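Local atomic coordinates of ATP synthase epsilon chain (PDB entry 5IK2), a protein that probably helps make ATP from ADP at the expense of a proton gradient, as the ATP-binding epsilon subunit of the F1 sector of a rotary ATP synthase. Residues R13-G18 against P85-V90; T47-I52 against R127-N132; G66-R71 against V75-D80; K94-R99 against E122-R127. The protein carries 2 engineered substitutions. All coordinates share one frame; numbering follows the deposited sequence.

Contact 1: R13-G18 against P85-V90; sequences RKVFQG and PEEIAV. Engineered in segment 85-90: A89 (natural residue Asp).
R13 and E87 approach from opposite directions over the surface, where the edge strand 14-17 of the beta-sandwich comes near the link between strand 81-83 and helix 90-104. NH2 of R13 meets OE2 of E87 at 3.5 Å in a salt bridge whose hydrogen bond is weak. The carboxylate oxygen lies at the edge of the guanidinium, in its plane, although the two planes are 76° apart. The closer packing is on the valine side: V15 CG2 sits over one face of the guanidinium, 3.7 Å above its plane, and V15 CG1 comes to 3.7 Å from E87 OE2. V15 and F16 both face I8 in a classic beta bulge.

The looser side is wet. Water 1, with more acceptors in reach than protons, lies 2.9 Å from V15 O and 3.0 Å from E87 OE2, placed to donate to either, and takes a weak bond from R13 NH1. OE2 has a firmer partner in the backbone N of L84. With CG held between the backbone N and the carbonyl carbon (chi1 71°), the R13 chain runs extended toward the link. Replacing the arginine by alanine would take away the guanidinium over V15 and would probably leave E87 without this opposing charge. Few atoms touch and the ion pair is long and partly hydrated, which suggests a probably mainly electrostatic tie between sandwich and link.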
loop_
_atom_site.group_PDB
_atom_site.type_symbol
_atom_site.label_atom_id
_atom_site.label_comp_id
_atom_site.label_asym_id
_atom_site.label_seq_id
_atom_site.Cartn_x
_atom_site.Cartn_y
_atom_site.Cartn_z
ATOM N N ARG H 13 -16.413 43.903 -28.888
ATOM C CA ARG H 13 -16.471 44.848 -27.757
ATOM C C ARG H 13 -16.783 46.290 -28.171
ATOM O O ARG H 13 -16.710 46.640 -29.352
ATOM C CB ARG H 13 -15.141 44.830 -26.993
ATOM C CG ARG H 13 -13.983 45.464 -27.755
ATOM C CD ARG H 13 -12.629 44.956 -27.288
ATOM N NE ARG H 13 -11.546 45.533 -28.087
ATOM C CZ ARG H 13 -11.045 46.763 -27.943
ATOM N NH1 ARG H 13 -11.509 47.598 -27.011
ATOM N NH2 ARG H 13 -10.062 47.165 -28.745
ATOM N N LYS H 14 -17.120 47.110 -27.176
ATOM C CA LYS H 14 -17.239 48.560 -27.341
ATOM C C LYS H 14 -15.890 49.203 -27.030
ATOM O O LYS H 14 -15.295 48.922 -25.990
ATOM C CB LYS H 14 -18.311 49.130 -26.413
ATOM C CG LYS H 14 -19.710 48.607 -26.697
ATOM C CD LYS H 14 -20.768 49.464 -26.022
ATOM C CE LYS H 14 -22.173 48.981 -26.346
ATOM N NZ LYS H 14 -23.209 49.886 -25.775
ATOM N N VAL H 15 -15.428 50.071 -27.931
ATOM C CA VAL H 15 -14.084 50.657 -27.869
ATOM C C VAL H 15 -14.104 52.083 -27.319
ATOM O O VAL H 15 -13.286 52.425 -26.466
ATOM C CB VAL H 15 -13.414 50.647 -29.265
ATOM C CG1 VAL H 15 -11.989 51.192 -29.196
ATOM C CG2 VAL H 15 -13.431 49.235 -29.842
ATOM N N PHE H 16 -15.017 52.910 -27.829
ATOM C CA PHE H 16 -15.189 54.289 -27.361
ATOM C C PHE H 16 -16.646 54.547 -26.987
ATOM O O PHE H 16 -17.561 54.064 -27.656
ATOM C CB PHE H 16 -14.748 55.285 -28.440
ATOM C CG PHE H 16 -14.705 56.715 -27.968
ATOM C CD1 PHE H 16 -13.558 57.231 -27.374
ATOM C CD2 PHE H 16 -15.816 57.546 -28.110
ATOM C CE1 PHE H 16 -13.515 58.548 -26.933
ATOM C CE2 PHE H 16 -15.780 58.861 -27.670
ATOM C CZ PHE H 16 -14.627 59.364 -27.083
ATOM N N GLN H 17 -16.839 55.308 -25.910
ATOM C CA GLN H 17 -18.159 55.758 -25.466
ATOM C C GLN H 17 -18.023 57.142 -24.833
ATOM O O GLN H 17 -17.158 57.348 -23.978
ATOM C CB GLN H 17 -18.750 54.781 -24.447
ATOM C CG GLN H 17 -19.264 53.481 -25.041
ATOM C CD GLN H 17 -19.964 52.609 -24.010
ATOM O OE1 GLN H 17 -19.417 52.348 -22.936
ATOM N NE2 GLN H 17 -21.176 52.152 -24.326
ATOM N N GLY H 18 -18.870 58.080 -25.251
ATOM C CA GLY H 18 -18.852 59.442 -24.706
ATOM C C GLY H 18 -19.539 60.460 -25.594
ATOM O O GLY H 18 -19.903 60.160 -26.731
ATOM N N PRO H 85 -4.862 54.326 -28.701
ATOM C CA PRO H 85 -3.391 54.216 -28.760
ATOM C C PRO H 85 -2.772 53.213 -27.779
ATOM O O PRO H 85 -1.890 52.443 -28.165
ATOM C CB PRO H 85 -2.923 55.640 -28.428
ATOM C CG PRO H 85 -4.058 56.513 -28.834
ATOM C CD PRO H 85 -5.280 55.723 -28.472
ATOM N N GLU H 86 -3.250 53.223 -26.534
ATOM C CA GLU H 86 -2.709 52.365 -25.466
ATOM C C GLU H 86 -2.897 50.851 -25.671
ATOM O O GLU H 86 -2.117 50.063 -25.132
ATOM C CB GLU H 86 -3.261 52.777 -24.083
ATOM C CG GLU H 86 -4.765 52.567 -23.854
ATOM C CD GLU H 86 -5.608 53.824 -24.034
ATOM O OE1 GLU H 86 -5.246 54.691 -24.864
ATOM O OE2 GLU H 86 -6.650 53.938 -23.348
ATOM N N GLU H 87 -3.912 50.453 -26.440
ATOM C CA GLU H 87 -4.248 49.029 -26.626
ATOM C C GLU H 87 -3.865 48.461 -28.014
ATOM O O GLU H 87 -4.466 47.486 -28.474
ATOM C CB GLU H 87 -5.735 48.788 -26.291
ATOM C CG GLU H 87 -6.753 49.380 -27.265
ATOM C CD GLU H 87 -8.164 49.487 -26.690
ATOM O OE1 GLU H 87 -8.451 48.900 -25.623
ATOM O OE2 GLU H 87 -9.000 50.169 -27.315
ATOM N N ILE H 88 -2.845 49.051 -28.645
ATOM C CA ILE H 88 -2.315 48.593 -29.936
ATOM C C ILE H 88 -0.984 47.871 -29.714
ATOM O O ILE H 88 -0.084 48.413 -29.067
ATOM C CB ILE H 88 -2.095 49.782 -30.909
ATOM C CG1 ILE H 88 -3.445 50.371 -31.339
ATOM C CG2 ILE H 88 -1.299 49.358 -32.144
ATOM C CD1 ILE H 88 -3.362 51.770 -31.915
ATOM N N ALA H 89 -0.864 46.661 -30.261
ATOM C CA ALA H 89 0.403 45.920 -30.253
ATOM C C ALA H 89 1.331 46.482 -31.339
ATOM O O ALA H 89 1.127 46.229 -32.531
ATOM C CB ALA H 89 0.153 44.433 -30.466
ATOM N N VAL H 90 2.345 47.238 -30.919
ATOM C CA VAL H 90 3.180 48.025 -31.839
ATOM C C VAL H 90 4.115 47.146 -32.680
ATOM O O VAL H 90 4.218 47.343 -33.893
ATOM C CB VAL H 90 3.980 49.120 -31.082
ATOM C CG1 VAL H 90 4.953 49.850 -32.008
ATOM C CG2 VAL H 90 3.021 50.114 -30.438
HETATM O O HOH W 1 -11.268 50.591 -25.351
#

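Contact 2: T47-I52 against R127-N132; sequences TAPVRI and RLQVAN
P49 presses its ring against V130 and Q129 where the beta-sandwich meets the C-terminal helical hairpin. Strand 48-54 supplies the proline and helix 114-133 the other two, consistent with the compact, folded-down form of an F-type epsilon subunit, in which the hairpin lies alongside the sandwich. The backbones come nearest at P49 and V130, whose CA atoms are 6.8 Å apart.

The apolar part is a single patch. P49 CB touches V130 CG2 at 3.9 Å as the two side chains slide past each other in opposite directions. V130 carries CG2 beside its own backbone N, anti to the carbonyl carbon, while CG1 takes the place anti to the N (chi1 176°); this puts CG2 on the proline. V130 is buried, and P85 and I88 of the link ahead of the first helix also pack on it.

Polar atoms contribute by packing alone. The extended Q129 side chain crosses the proline at about a right angle and brings OE1 to 3.7 Å from P49 CG, a van der Waals contact at the solvent-facing border of the patch. On the strand, A48 and V50 turn away from the helix. R127, which binds ATP in another structure of this protein, here makes a salt bridge through NH2 to E83 and does not touch the strand segment.

Backbone bonds keep the helical segment regular: A131 N donates to R127 O, and N132 N lies 3.0 Å from L128 O.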
loop_
_atom_site.group_PDB
_atom_site.type_symbol
_atom_site.label_atom_id
_atom_site.label_comp_id
_atom_site.label_asym_id
_atom_site.label_seq_id
_atom_site.Cartn_x
_atom_site.Cartn_y
_atom_site.Cartn_z
ATOM N N THR H 47 -9.881 52.895 -44.246
ATOM C CA THR H 47 -9.030 52.503 -43.129
ATOM C C THR H 47 -8.164 53.707 -42.769
ATOM O O THR H 47 -7.243 54.062 -43.509
ATOM C CB THR H 47 -8.165 51.274 -43.474
ATOM O OG1 THR H 47 -9.018 50.147 -43.707
ATOM C CG2 THR H 47 -7.194 50.937 -42.343
ATOM N N ALA H 48 -8.495 54.344 -41.646
ATOM C CA ALA H 48 -7.860 55.593 -41.226
ATOM C C ALA H 48 -8.141 55.883 -39.745
ATOM O O ALA H 48 -8.987 55.217 -39.137
ATOM C CB ALA H 48 -8.362 56.739 -42.094
ATOM N N PRO H 49 -7.424 56.862 -39.150
ATOM C CA PRO H 49 -7.754 57.266 -37.778
ATOM C C PRO H 49 -9.077 58.029 -37.688
ATOM O O PRO H 49 -9.349 58.881 -38.535
ATOM C CB PRO H 49 -6.585 58.184 -37.382
ATOM C CG PRO H 49 -5.501 57.895 -38.359
ATOM C CD PRO H 49 -6.199 57.528 -39.629
ATOM N N VAL H 50 -9.885 57.707 -36.678
ATOM C CA VAL H 50 -11.097 58.465 -36.352
ATOM C C VAL H 50 -10.758 59.397 -35.190
ATOM O O VAL H 50 -10.426 58.929 -34.101
ATOM C CB VAL H 50 -12.271 57.539 -35.960
ATOM C CG1 VAL H 50 -13.503 58.354 -35.568
ATOM C CG2 VAL H 50 -12.601 56.582 -37.101
ATOM N N ARG H 51 -10.839 60.704 -35.430
ATOM C CA ARG H 51 -10.467 61.717 -34.439
ATOM C C ARG H 51 -11.714 62.294 -33.764
ATOM O O ARG H 51 -12.599 62.828 -34.439
ATOM C CB ARG H 51 -9.631 62.816 -35.105
ATOM C CG ARG H 51 -9.309 64.020 -34.224
ATOM C CD ARG H 51 -8.003 64.699 -34.622
ATOM N NE ARG H 51 -7.778 64.717 -36.071
ATOM C CZ ARG H 51 -8.332 65.568 -36.939
ATOM N NH1 ARG H 51 -9.178 66.520 -36.540
ATOM N NH2 ARG H 51 -8.036 65.463 -38.234
ATOM N N ILE H 52 -11.771 62.166 -32.435
ATOM C CA ILE H 52 -12.880 62.671 -31.622
ATOM C C ILE H 52 -12.377 63.822 -30.755
ATOM O O ILE H 52 -11.469 63.631 -29.945
ATOM C CB ILE H 52 -13.467 61.571 -30.702
ATOM C CG1 ILE H 52 -13.897 60.350 -31.524
ATOM C CG2 ILE H 52 -14.652 62.113 -29.904
ATOM C CD1 ILE H 52 -14.328 59.164 -30.689
ATOM N N ARG H 127 -2.650 51.674 -37.471
ATOM C CA ARG H 127 -2.316 51.288 -36.089
ATOM C C ARG H 127 -1.028 51.948 -35.578
ATOM O O ARG H 127 -0.941 52.312 -34.403
ATOM C CB ARG H 127 -2.214 49.761 -35.952
ATOM C CG ARG H 127 -3.558 49.067 -35.813
ATOM C CD ARG H 127 -3.414 47.559 -35.906
ATOM N NE ARG H 127 -4.667 46.863 -35.607
ATOM C CZ ARG H 127 -4.855 45.545 -35.710
ATOM N NH1 ARG H 127 -3.873 44.739 -36.111
ATOM N NH2 ARG H 127 -6.042 45.025 -35.409
ATOM N N LEU H 128 -0.040 52.096 -36.462
ATOM C CA LEU H 128 1.220 52.773 -36.132
ATOM C C LEU H 128 1.057 54.291 -35.979
ATOM O O LEU H 128 1.664 54.885 -35.088
ATOM C CB LEU H 128 2.296 52.458 -37.180
ATOM C CG LEU H 128 2.743 50.989 -37.224
ATOM C CD1 LEU H 128 3.391 50.651 -38.559
ATOM C CD2 LEU H 128 3.681 50.658 -36.071
ATOM N N GLN H 129 0.250 54.906 -36.847
ATOM C CA GLN H 129 -0.066 56.345 -36.754
ATOM C C GLN H 129 -0.717 56.725 -35.421
ATOM O O GLN H 129 -0.331 57.716 -34.796
ATOM C CB GLN H 129 -0.997 56.782 -37.895
ATOM C CG GLN H 129 -0.336 56.919 -39.259
ATOM C CD GLN H 129 -1.337 57.231 -40.364
ATOM O OE1 GLN H 129 -2.275 58.008 -40.170
ATOM N NE2 GLN H 129 -1.137 56.628 -41.533
ATOM N N VAL H 130 -1.704 55.934 -35.004
ATOM C CA VAL H 130 -2.441 56.177 -33.757
ATOM C C VAL H 130 -1.587 55.845 -32.522
ATOM O O VAL H 130 -1.760 56.464 -31.471
ATOM C CB VAL H 130 -3.793 55.416 -33.745
ATOM C CG1 VAL H 130 -4.518 55.574 -32.413
ATOM C CG2 VAL H 130 -4.683 55.920 -34.878
ATOM N N ALA H 131 -0.669 54.885 -32.653
ATOM C CA ALA H 131 0.283 54.558 -31.580
ATOM C C ALA H 131 1.320 55.666 -31.341
ATOM O O ALA H 131 1.693 55.919 -30.194
ATOM C CB ALA H 131 0.982 53.238 -31.873
ATOM N N ASN H 132 1.783 56.312 -32.414
ATOM C CA ASN H 132 2.754 57.419 -32.316
ATOM C C ASN H 132 2.186 58.706 -31.701
ATOM O O ASN H 132 2.951 59.521 -31.179
ATOM C CB ASN H 132 3.361 57.754 -33.693
ATOM C CG ASN H 132 4.253 56.648 -34.239
ATOM O OD1 ASN H 132 4.243 56.374 -35.440
ATOM N ND2 ASN H 132 5.040 56.020 -33.369
#

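Contact 3: G66-R71 against V75-D80; sequences GFLEVR and VNILAD
E69 and N76 face each other as a hydrogen-bonded antiparallel pair and are joined again through their side chains. E69 N donates to N76 O at 2.8 Å, N76 N returns a bond to E69 O, and N76 ND2 gives a 2.9 Å bond to E69 OE1. This last bond is nearly straight at 164°, with carboxylate and amide almost coplanar. F67 and L78 form the next hydrogen-bonded pair, and on the same face as E69 and N76 the F67 ring lies beside L78, CE1 3.7 Å from L78 CB. L68, V75 and I77 occupy the other face; L68 CD1 packs on V75 CG1 at 3.9 Å.

Around this shell, R71 curls back over E69, where NE makes only a long, out-of-plane salt bridge to OE1 at 3.6 Å. N76 OD1 accepts from K74 NZ, which helps fix the turn of the amide. E69 OE2 has a weak hydrogen bond to an aromatic side chain of another protein chain. A leucine in place of the glutamate would probably leave N76 ND2 without this acceptor and R71 without its nearby negative charge. Strand 41-44 continues the sheet beyond 66-70, and strand 4-9 beyond 75-79. With strand directions 164° apart and a short connection, the pair is a beta hairpin within the epsilon-subunit beta-sandwich.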
loop_
_atom_site.group_PDB
_atom_site.type_symbol
_atom_site.label_atom_id
_atom_site.label_comp_id
_atom_site.label_asym_id
_atom_site.label_seq_id
_atom_site.Cartn_x
_atom_site.Cartn_y
_atom_site.Cartn_z
ATOM N N GLY H 66 -14.570 49.556 -41.608
ATOM C CA GLY H 66 -15.760 50.040 -40.902
ATOM C C GLY H 66 -16.639 50.978 -41.701
ATOM O O GLY H 66 -16.272 51.411 -42.793
ATOM N N PHE H 67 -17.814 51.271 -41.144
ATOM C CA PHE H 67 -18.756 52.227 -41.731
ATOM C C PHE H 67 -19.401 53.105 -40.656
ATOM O O PHE H 67 -19.532 52.697 -39.497
ATOM C CB PHE H 67 -19.827 51.507 -42.565
ATOM C CG PHE H 67 -20.843 50.750 -41.750
ATOM C CD1 PHE H 67 -20.559 49.474 -41.266
ATOM C CD2 PHE H 67 -22.097 51.302 -41.483
ATOM C CE1 PHE H 67 -21.499 48.770 -40.519
ATOM C CE2 PHE H 67 -23.039 50.603 -40.738
ATOM C CZ PHE H 67 -22.741 49.334 -40.257
ATOM N N LEU H 68 -19.803 54.305 -41.070
ATOM C CA LEU H 68 -20.405 55.308 -40.192
ATOM C C LEU H 68 -21.924 55.239 -40.299
ATOM O O LEU H 68 -22.451 54.998 -41.382
ATOM C CB LEU H 68 -19.920 56.700 -40.607
ATOM C CG LEU H 68 -20.384 57.927 -39.820
ATOM C CD1 LEU H 68 -19.892 57.882 -38.382
ATOM C CD2 LEU H 68 -19.886 59.185 -40.512
ATOM N N GLU H 69 -22.616 55.436 -39.178
ATOM C CA GLU H 69 -24.078 55.571 -39.162
ATOM C C GLU H 69 -24.477 56.755 -38.281
ATOM O O GLU H 69 -24.386 56.686 -37.052
ATOM C CB GLU H 69 -24.756 54.291 -38.666
ATOM C CG GLU H 69 -26.272 54.277 -38.894
ATOM C CD GLU H 69 -27.095 53.805 -37.704
ATOM O OE1 GLU H 69 -26.573 53.720 -36.573
ATOM O OE2 GLU H 69 -28.295 53.530 -37.901
ATOM N N VAL H 70 -24.923 57.833 -38.922
ATOM C CA VAL H 70 -25.268 59.075 -38.239
ATOM C C VAL H 70 -26.778 59.183 -38.035
ATOM O O VAL H 70 -27.557 58.845 -38.925
ATOM C CB VAL H 70 -24.796 60.306 -39.047
ATOM C CG1 VAL H 70 -25.004 61.589 -38.244
ATOM C CG2 VAL H 70 -23.337 60.150 -39.460
ATOM N N ARG H 71 -27.169 59.618 -36.841
ATOM C CA ARG H 71 -28.499 60.168 -36.577
ATOM C C ARG H 71 -28.299 61.535 -35.905
ATOM O O ARG H 71 -27.192 61.833 -35.438
ATOM C CB ARG H 71 -29.312 59.236 -35.667
ATOM C CG ARG H 71 -30.064 58.119 -36.385
ATOM C CD ARG H 71 -29.209 56.878 -36.597
ATOM N NE ARG H 71 -28.883 56.202 -35.337
ATOM C CZ ARG H 71 -29.675 55.347 -34.680
ATOM N NH1 ARG H 71 -30.888 55.024 -35.135
ATOM N NH2 ARG H 71 -29.244 54.807 -33.542
ATOM N N VAL H 75 -24.413 58.786 -32.947
ATOM C CA VAL H 75 -23.401 58.510 -33.978
ATOM C C VAL H 75 -22.749 57.151 -33.705
ATOM O O VAL H 75 -22.086 56.977 -32.682
ATOM C CB VAL H 75 -22.309 59.606 -34.006
ATOM C CG1 VAL H 75 -21.219 59.276 -35.027
ATOM C CG2 VAL H 75 -22.928 60.966 -34.299
ATOM N N ASN H 76 -22.936 56.200 -34.623
ATOM C CA ASN H 76 -22.353 54.857 -34.512
ATOM C C ASN H 76 -21.272 54.622 -35.564
ATOM O O ASN H 76 -21.410 55.051 -36.711
ATOM C CB ASN H 76 -23.443 53.792 -34.665
ATOM C CG ASN H 76 -24.410 53.769 -33.498
ATOM O OD1 ASN H 76 -24.016 53.929 -32.343
ATOM N ND2 ASN H 76 -25.688 53.558 -33.795
ATOM N N ILE H 77 -20.198 53.950 -35.154
ATOM C CA ILE H 77 -19.169 53.450 -36.068
ATOM C C ILE H 77 -18.942 51.969 -35.758
ATOM O O ILE H 77 -18.421 51.629 -34.696
ATOM C CB ILE H 77 -17.847 54.250 -35.951
ATOM C CG1 ILE H 77 -18.029 55.655 -36.537
ATOM C CG2 ILE H 77 -16.701 53.536 -36.672
ATOM C CD1 ILE H 77 -16.911 56.621 -36.211
ATOM N N LEU H 78 -19.349 51.108 -36.689
ATOM C CA LEU H 78 -19.122 49.663 -36.606
ATOM C C LEU H 78 -17.960 49.310 -37.533
ATOM O O LEU H 78 -17.972 49.697 -38.703
ATOM C CB LEU H 78 -20.386 48.895 -37.016
ATOM C CG LEU H 78 -21.505 48.789 -35.971
ATOM C CD1 LEU H 78 -22.161 50.136 -35.695
ATOM C CD2 LEU H 78 -22.549 47.777 -36.417
ATOM N N ALA H 79 -16.966 48.586 -37.014
ATOM C CA ALA H 79 -15.747 48.261 -37.771
ATOM C C ALA H 79 -15.149 46.909 -37.392
ATOM O O ALA H 79 -15.405 46.398 -36.307
ATOM C CB ALA H 79 -14.711 49.356 -37.577
ATOM N N ASP H 80 -14.343 46.350 -38.294
ATOM C CA ASP H 80 -13.659 45.067 -38.064
ATOM C C ASP H 80 -12.736 45.162 -36.856
ATOM O O ASP H 80 -12.774 44.311 -35.967
ATOM C CB ASP H 80 -12.822 44.646 -39.283
ATOM C CG ASP H 80 -13.662 44.336 -40.515
ATOM O OD1 ASP H 80 -14.905 44.250 -40.419
ATOM O OD2 ASP H 80 -13.062 44.173 -41.596
#

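Contact 4: K94-R99 against E122-R127; sequences KKAKAR and ERAEVR
The A98 N to K94 O bond, 3.0 Å long, belongs to the helix that sets A96 and K97 against A124 and E125 in the C-terminal helical hairpin. Helices 90-104 and 114-133 run roughly antiparallel, the directions of the short segments 140° apart and their axes 8.4 Å from each other at closest approach. The region is predicted to be a coiled coil.

Small side chains make this approach possible. A124 points toward the first helix and sets its CB over the backbone of K97, 3.8 Å from K97 N, while A96 CB meets A124 CB at 4.1 Å. A124 is buried, in part by this packing, and L128, one turn further along its helix, touches K94 and K97 as well.

At the border, K97 and E125 cross at about a right angle. With CG anti to its backbone N (chi1 -175°), K97 extends more across the run of the second helix than along it, and its aliphatic part lies against the E125 chain, CG to CG at 4.1 Å. Their opposite charges probably attract, though too far apart for a salt bridge.

R99, R123 and R127 bind ATP in another structure of this protein; none of them bridges the two segments here, where no nucleotide is bound to the chain. R123 CD lies over one face of the R127 guanidinium. Between K97 and E125, CE comes to 3.9 Å from OE2, whereas NZ remains 4.4 Å from that oxygen.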
loop_
_atom_site.group_PDB
_atom_site.type_symbol
_atom_site.label_atom_id
_atom_site.label_comp_id
_atom_site.label_asym_id
_atom_site.label_seq_id
_atom_site.Cartn_x
_atom_site.Cartn_y
_atom_site.Cartn_z
ATOM N N LYS H 94 4.356 46.526 -36.868
ATOM C CA LYS H 94 5.587 46.697 -37.654
ATOM C C LYS H 94 5.908 45.464 -38.505
ATOM O O LYS H 94 6.256 45.592 -39.683
ATOM C CB LYS H 94 6.775 47.028 -36.743
ATOM C CG LYS H 94 6.715 48.419 -36.137
ATOM C CD LYS H 94 7.919 48.694 -35.251
ATOM C CE LYS H 94 7.860 50.091 -34.657
ATOM N NZ LYS H 94 8.960 50.329 -33.682
ATOM N N LYS H 95 5.791 44.282 -37.903
ATOM C CA LYS H 95 5.992 43.012 -38.617
ATOM C C LYS H 95 4.908 42.758 -39.667
ATOM O O LYS H 95 5.192 42.196 -40.725
ATOM C CB LYS H 95 6.080 41.839 -37.633
ATOM C CG LYS H 95 7.382 41.825 -36.846
ATOM C CD LYS H 95 7.291 40.998 -35.575
ATOM C CE LYS H 95 8.569 41.116 -34.756
ATOM N NZ LYS H 95 8.402 40.606 -33.367
ATOM N N ALA H 96 3.677 43.175 -39.369
ATOM C CA ALA H 96 2.576 43.123 -40.334
ATOM C C ALA H 96 2.786 44.099 -41.495
ATOM O O ALA H 96 2.501 43.761 -42.646
ATOM C CB ALA H 96 1.251 43.405 -39.642
ATOM N N LYS H 97 3.278 45.302 -41.190
ATOM C CA LYS H 97 3.604 46.299 -42.218
ATOM C C LYS H 97 4.684 45.778 -43.169
ATOM O O LYS H 97 4.504 45.804 -44.389
ATOM C CB LYS H 97 4.075 47.615 -41.582
ATOM C CG LYS H 97 4.324 48.743 -42.583
ATOM C CD LYS H 97 5.109 49.897 -41.978
ATOM C CE LYS H 97 5.720 50.766 -43.064
ATOM N NZ LYS H 97 6.355 51.995 -42.517
ATOM N N ALA H 98 5.796 45.318 -42.596
ATOM C CA ALA H 98 6.930 44.791 -43.366
ATOM C C ALA H 98 6.570 43.543 -44.182
ATOM O O ALA H 98 7.101 43.343 -45.276
ATOM C CB ALA H 98 8.105 44.494 -42.441
ATOM N N ARG H 99 5.677 42.713 -43.642
ATOM C CA ARG H 99 5.164 41.537 -44.347
ATOM C C ARG H 99 4.392 41.942 -45.605
ATOM O O ARG H 99 4.765 41.563 -46.717
ATOM C CB ARG H 99 4.258 40.715 -43.416
ATOM C CG ARG H 99 3.627 39.467 -44.031
ATOM C CD ARG H 99 2.400 39.018 -43.249
ATOM N NE ARG H 99 1.643 37.984 -43.956
ATOM C CZ ARG H 99 0.482 37.467 -43.549
ATOM N NH1 ARG H 99 -0.097 37.873 -42.418
ATOM N NH2 ARG H 99 -0.112 36.529 -44.284
ATOM N N GLU H 122 -2.821 48.693 -44.871
ATOM C CA GLU H 122 -3.500 49.900 -44.379
ATOM C C GLU H 122 -3.898 49.796 -42.904
ATOM O O GLU H 122 -3.822 50.786 -42.173
ATOM C CB GLU H 122 -4.737 50.214 -45.231
ATOM C CG GLU H 122 -4.402 50.797 -46.596
ATOM C CD GLU H 122 -5.597 50.876 -47.531
ATOM O OE1 GLU H 122 -6.746 50.678 -47.081
ATOM O OE2 GLU H 122 -5.381 51.149 -48.729
ATOM N N ARG H 123 -4.329 48.606 -42.483
ATOM C CA ARG H 123 -4.630 48.326 -41.074
ATOM C C ARG H 123 -3.394 48.502 -40.191
ATOM O O ARG H 123 -3.485 49.067 -39.100
ATOM C CB ARG H 123 -5.176 46.902 -40.916
ATOM C CG ARG H 123 -5.629 46.535 -39.510
ATOM C CD ARG H 123 -6.013 45.067 -39.418
ATOM N NE ARG H 123 -7.203 44.752 -40.210
ATOM C CZ ARG H 123 -7.742 43.536 -40.330
ATOM N NH1 ARG H 123 -7.208 42.483 -39.708
ATOM N NH2 ARG H 123 -8.830 43.368 -41.078
ATOM N N ALA H 124 -2.250 48.015 -40.673
ATOM C CA ALA H 124 -0.987 48.093 -39.935
ATOM C C ALA H 124 -0.461 49.522 -39.807
ATOM O O ALA H 124 -0.051 49.930 -38.720
ATOM C CB ALA H 124 0.063 47.208 -40.591
ATOM N N GLU H 125 -0.470 50.269 -40.911
ATOM C CA GLU H 125 0.037 51.652 -40.925
ATOM C C GLU H 125 -0.818 52.613 -40.089
ATOM O O GLU H 125 -0.278 53.495 -39.418
ATOM C CB GLU H 125 0.180 52.172 -42.362
ATOM C CG GLU H 125 1.310 51.503 -43.133
ATOM C CD GLU H 125 1.515 52.076 -44.526
ATOM O OE1 GLU H 125 0.513 52.348 -45.226
ATOM O OE2 GLU H 125 2.687 52.243 -44.927
ATOM N N VAL H 126 -2.138 52.436 -40.129
ATOM C CA VAL H 126 -3.061 53.238 -39.313
ATOM C C VAL H 126 -2.887 52.941 -37.817
ATOM O O VAL H 126 -2.970 53.856 -36.996
ATOM C CB VAL H 126 -4.531 53.041 -39.764
ATOM C CG1 VAL H 126 -5.522 53.633 -38.768
ATOM C CG2 VAL H 126 -4.740 53.674 -41.132
ATOM N N ARG H 127 -2.650 51.674 -37.471
ATOM C CA ARG H 127 -2.316 51.288 -36.089
ATOM C C ARG H 127 -1.028 51.948 -35.578
ATOM O O ARG H 127 -0.941 52.312 -34.403
ATOM C CB ARG H 127 -2.214 49.761 -35.952
ATOM C CG ARG H 127 -3.558 49.067 -35.813
ATOM C CD ARG H 127 -3.414 47.559 -35.906
ATOM N NE ARG H 127 -4.667 46.863 -35.607
ATOM C CZ ARG H 127 -4.855 45.545 -35.710
ATOM N NH1 ARG H 127 -3.873 44.739 -36.111
ATOM N NH2 ARG H 127 -6.042 45.025 -35.409
#

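Overall arrangement
Contact 3 is the buried one, a hydrogen-bonded hairpin inside the beta-sandwich, whereas contact 1 is a hydrated ion pair at the surface. Contacts 2 and 4 are partly buried and depend on apolar packing with charged or polar borders. They share helix 114-133, with R127 in both segments though touching neither partner segment: contact 4 pairs that helix with helix 90-104, and contact 2 lays it on strand 48-54. Contact 1 joins the sandwich to the link leading into the hairpin and touches contact 2 through P85 with V130 and F16 with I52. Contact 2 reaches contact 3 through V50 and I77. Contacts 3 and 4, centres about 23 Å apart, lie on opposite sides of the chain's centre.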